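Local coordinates for ketosynthase (Streptomyces sp. MSC090213JE08, PDB 6KXD), which probably catalyses decarboxylative condensation of an acyl-[acyl-carrier-protein] with malonyl-[acyl-carrier-protein] in a highly reducing type II polyketide synthase, at residues 145-148 against 149-153; 213-216 against 217-221. One frame throughout, in Å; residues are numbered along the deposited sequence.

Contact 1 (145-148 against 149-153); sequences AGRL and STVIA
R147 and V151 meet one turn apart at the start of helix 147-156, a local, largely buried contact in the N-terminal half of the ketosynthase. Their side chains cross at about a right angle, R147 CG lying 3.7 Å from V151 CG1. A first torsion of 175° carries the arginine chain out beside its own carbonyl carbon, where CG meets the valine, before it bends at the third torsion; NH1 donates to D74 O, and NH2 makes a salt bridge with D363 of the partner chain. In the backbone, V151 N donates to R147 O at 3.0 Å, a nearly straight bond. One residue earlier, G146 O takes S149 N at 3.2 Å from above its carbonyl plane and T150 N in a weaker bond. In this thiolase-type fold the helix packs on strands 161-166 and 105-110, I152 reaching I107 and V109 while S149 OG bonds T165 OG1. L148 O is buried without a polar partner: I152 N stands 4.2 Å from it, and V151 CG2 and I152 CD1 approach it at 3.6 and 3.7 Å. An alanine in place of V151 would remove both methyl branches and is likely to leave R147 CG without its support and open a gap beside M75 and V83. T150 OG1 turns to the dimer interface, where it bonds D363 O of the partner chain.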
# COMPACT_ATOMS: atom_id res chain seq x y z
N ALA A 145 -5.40 -1.97 -6.81
CA ALA A 145 -5.40 -2.26 -5.42
C ALA A 145 -6.10 -1.17 -4.59
O ALA A 145 -6.61 -1.46 -3.53
CB ALA A 145 -3.96 -2.45 -4.95
N GLY A 146 -6.13 0.06 -5.10
CA GLY A 146 -6.71 1.20 -4.41
C GLY A 146 -8.16 0.93 -4.11
O GLY A 146 -8.71 1.39 -3.12
N ARG A 147 -8.76 0.14 -4.99
CA ARG A 147 -10.17 -0.16 -4.85
C ARG A 147 -10.50 -0.92 -3.55
O ARG A 147 -11.59 -0.77 -3.04
CB ARG A 147 -10.61 -0.83 -6.16
CG ARG A 147 -12.05 -1.32 -6.10
CD ARG A 147 -12.44 -1.95 -7.43
NE ARG A 147 -12.54 -0.90 -8.42
CZ ARG A 147 -13.64 -0.53 -9.03
NH1 ARG A 147 -14.76 -1.20 -8.86
NH2 ARG A 147 -13.56 0.50 -9.85
N LEU A 148 -9.58 -1.72 -2.99
CA LEU A 148 -9.85 -2.46 -1.81
C LEU A 148 -10.27 -1.57 -0.66
O LEU A 148 -11.04 -2.01 0.20
CB LEU A 148 -8.61 -3.23 -1.37
CG LEU A 148 -8.07 -4.26 -2.36
CD1 LEU A 148 -6.90 -5.01 -1.74
CD2 LEU A 148 -9.16 -5.23 -2.78
N SER A 149 -9.73 -0.34 -0.62
CA SER A 149 -10.02 0.61 0.42
C SER A 149 -11.29 1.38 0.11
O SER A 149 -12.11 1.54 0.99
CB SER A 149 -8.82 1.55 0.63
OG SER A 149 -7.92 0.86 1.47
N THR A 150 -11.41 1.83 -1.12
CA THR A 150 -12.52 2.70 -1.53
C THR A 150 -13.85 1.94 -1.48
O THR A 150 -14.88 2.53 -1.13
CB THR A 150 -12.32 3.33 -2.91
OG1 THR A 150 -12.23 2.34 -3.94
CG2 THR A 150 -11.12 4.26 -2.92
N VAL A 151 -13.87 0.64 -1.80
CA VAL A 151 -15.16 -0.07 -1.78
C VAL A 151 -15.72 -0.16 -0.36
O VAL A 151 -16.93 -0.29 -0.23
CB VAL A 151 -15.12 -1.48 -2.39
CG1 VAL A 151 -14.98 -1.42 -3.89
CG2 VAL A 151 -14.04 -2.32 -1.73
N ILE A 152 -14.87 -0.25 0.66
CA ILE A 152 -15.31 -0.25 2.03
C ILE A 152 -16.05 1.06 2.28
O ILE A 152 -17.10 1.03 2.93
CB ILE A 152 -14.17 -0.41 3.03
CG1 ILE A 152 -13.56 -1.81 2.88
CG2 ILE A 152 -14.67 -0.11 4.43
CD1 ILE A 152 -12.30 -2.00 3.63
N ALA A 153 -15.47 2.17 1.82
CA ALA A 153 -16.10 3.46 2.07
C ALA A 153 -17.47 3.45 1.39
O ALA A 153 -18.48 3.98 1.93
CB ALA A 153 -15.25 4.61 1.61

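Contact 2 (213-216 against 217-221); sequences ALTP and DVVRP
T215 points its side chain across a tight bend at D217 and V218, and the hydroxyl does most of the joining. Because OG1 is set anti to the backbone N (chi1 -172°), it faces the chain that follows and bonds in both directions. It donates to V218 O at 2.7 Å, coming from above the carbonyl plane, and accepts a weak bond of 3.3 Å from D217 N; the latter closes an ST turn with P216 at its middle. The proline ring lies alongside this bend, its CD 3.4 Å from D217 N. The other branch of T215 lies over the backbone, with CG2 3.5 Å from V218 C, and reaches on to V219, where the two CG2 methyls stand 4.2 Å apart.

The D217 side chain crosses that of T215 at about a right angle. It folds back on its own backbone, and OD1 takes V218 N at 2.7 Å on its anti lone pair. V218 thus has its N-H held by the aspartate and its carbonyl by the threonine, which probably limits how the V218 peptide units can turn. V218 CG2 sits 3.3 Å above the plane of the R220 guanidinium, over its centre, while R220 NH1 bonds N363 O.

The bend belongs to the loop between helix 202-210 and strand 234-242. L214 packs back on F205 and F208 of that helix, A213 and T215 share backbone hydrogen bonds with I229, and V219 touches the glycine-rich segment at the start of helix 306-320.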
# COMPACT_ATOMS: atom_id res chain seq x y z
N ALA A 213 9.11 -22.71 -2.12
CA ALA A 213 8.71 -22.29 -0.82
C ALA A 213 7.32 -22.83 -0.45
O ALA A 213 6.81 -22.48 0.61
CB ALA A 213 8.74 -20.79 -0.75
N LEU A 214 6.71 -23.65 -1.31
CA LEU A 214 5.44 -24.30 -0.98
C LEU A 214 5.72 -25.62 -0.24
O LEU A 214 6.47 -26.43 -0.72
CB LEU A 214 4.68 -24.58 -2.27
CG LEU A 214 3.80 -23.45 -2.80
CD1 LEU A 214 2.78 -24.02 -3.77
CD2 LEU A 214 3.10 -22.69 -1.68
N THR A 215 5.10 -25.82 0.93
CA THR A 215 5.12 -27.11 1.60
C THR A 215 4.43 -28.15 0.72
O THR A 215 3.46 -27.84 0.02
CB THR A 215 4.47 -27.06 2.98
OG1 THR A 215 4.73 -28.32 3.60
CG2 THR A 215 2.97 -26.80 2.93
N PRO A 216 4.94 -29.41 0.66
CA PRO A 216 4.24 -30.48 -0.03
C PRO A 216 3.11 -31.09 0.82
O PRO A 216 2.30 -31.84 0.29
CB PRO A 216 5.34 -31.51 -0.37
CG PRO A 216 6.56 -31.11 0.44
CD PRO A 216 6.21 -29.87 1.24
N ASP A 217 3.05 -30.78 2.12
CA ASP A 217 1.94 -31.23 2.97
C ASP A 217 1.40 -30.07 3.81
O ASP A 217 0.42 -29.47 3.41
CB ASP A 217 2.30 -32.43 3.86
CG ASP A 217 3.73 -32.41 4.38
OD1 ASP A 217 4.19 -31.33 4.82
OD2 ASP A 217 4.35 -33.49 4.37
N VAL A 218 2.03 -29.80 4.95
CA VAL A 218 1.56 -28.85 5.93
C VAL A 218 2.68 -27.85 6.30
O VAL A 218 3.91 -28.08 6.12
CB VAL A 218 1.03 -29.59 7.17
CG1 VAL A 218 -0.16 -30.50 6.81
CG2 VAL A 218 2.12 -30.38 7.88
N VAL A 219 2.21 -26.72 6.83
CA VAL A 219 3.03 -25.62 7.25
C VAL A 219 3.49 -25.91 8.68
O VAL A 219 2.65 -26.07 9.59
CB VAL A 219 2.28 -24.28 7.19
CG1 VAL A 219 3.24 -23.12 7.43
CG2 VAL A 219 1.53 -24.12 5.88
N ARG A 220 4.82 -25.96 8.86
CA ARG A 220 5.43 -26.26 10.12
C ARG A 220 6.40 -25.17 10.55
O ARG A 220 7.61 -25.37 10.49
CB ARG A 220 6.21 -27.59 10.03
CG ARG A 220 5.43 -28.76 9.47
CD ARG A 220 6.22 -30.06 9.70
NE ARG A 220 5.70 -31.14 8.91
CZ ARG A 220 4.72 -31.96 9.30
NH1 ARG A 220 4.00 -31.68 10.38
NH2 ARG A 220 4.48 -33.06 8.63
N PRO A 221 5.92 -23.97 10.95
CA PRO A 221 6.80 -22.90 11.38
C PRO A 221 7.67 -23.28 12.58
O PRO A 221 7.19 -23.74 13.63
CB PRO A 221 5.85 -21.74 11.71
CG PRO A 221 4.67 -22.02 10.82
CD PRO A 221 4.51 -23.53 10.95

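In the fold
Contacts 1 and 2 follow one another along the chain and do not touch: their centres are 32 Å apart, their nearest atoms about 20 Å, and they lie on opposite sides of the chain's centre. Both belong to the N-terminal ketoacyl synthase domain, yet they face different neighbours. Residues 145-153 border the partner chain of the dimer, whereas no other chain of the assembly touches 213-221. Each is probably tied at second hand to a different part of the active site: contact 1 through strand 161-166, which in related ketosynthases leads to the catalytic cysteine ahead of helix 172-185, contact 2 through the HGTGT segment before helix 306-320, which in those relatives carries an active-site histidine.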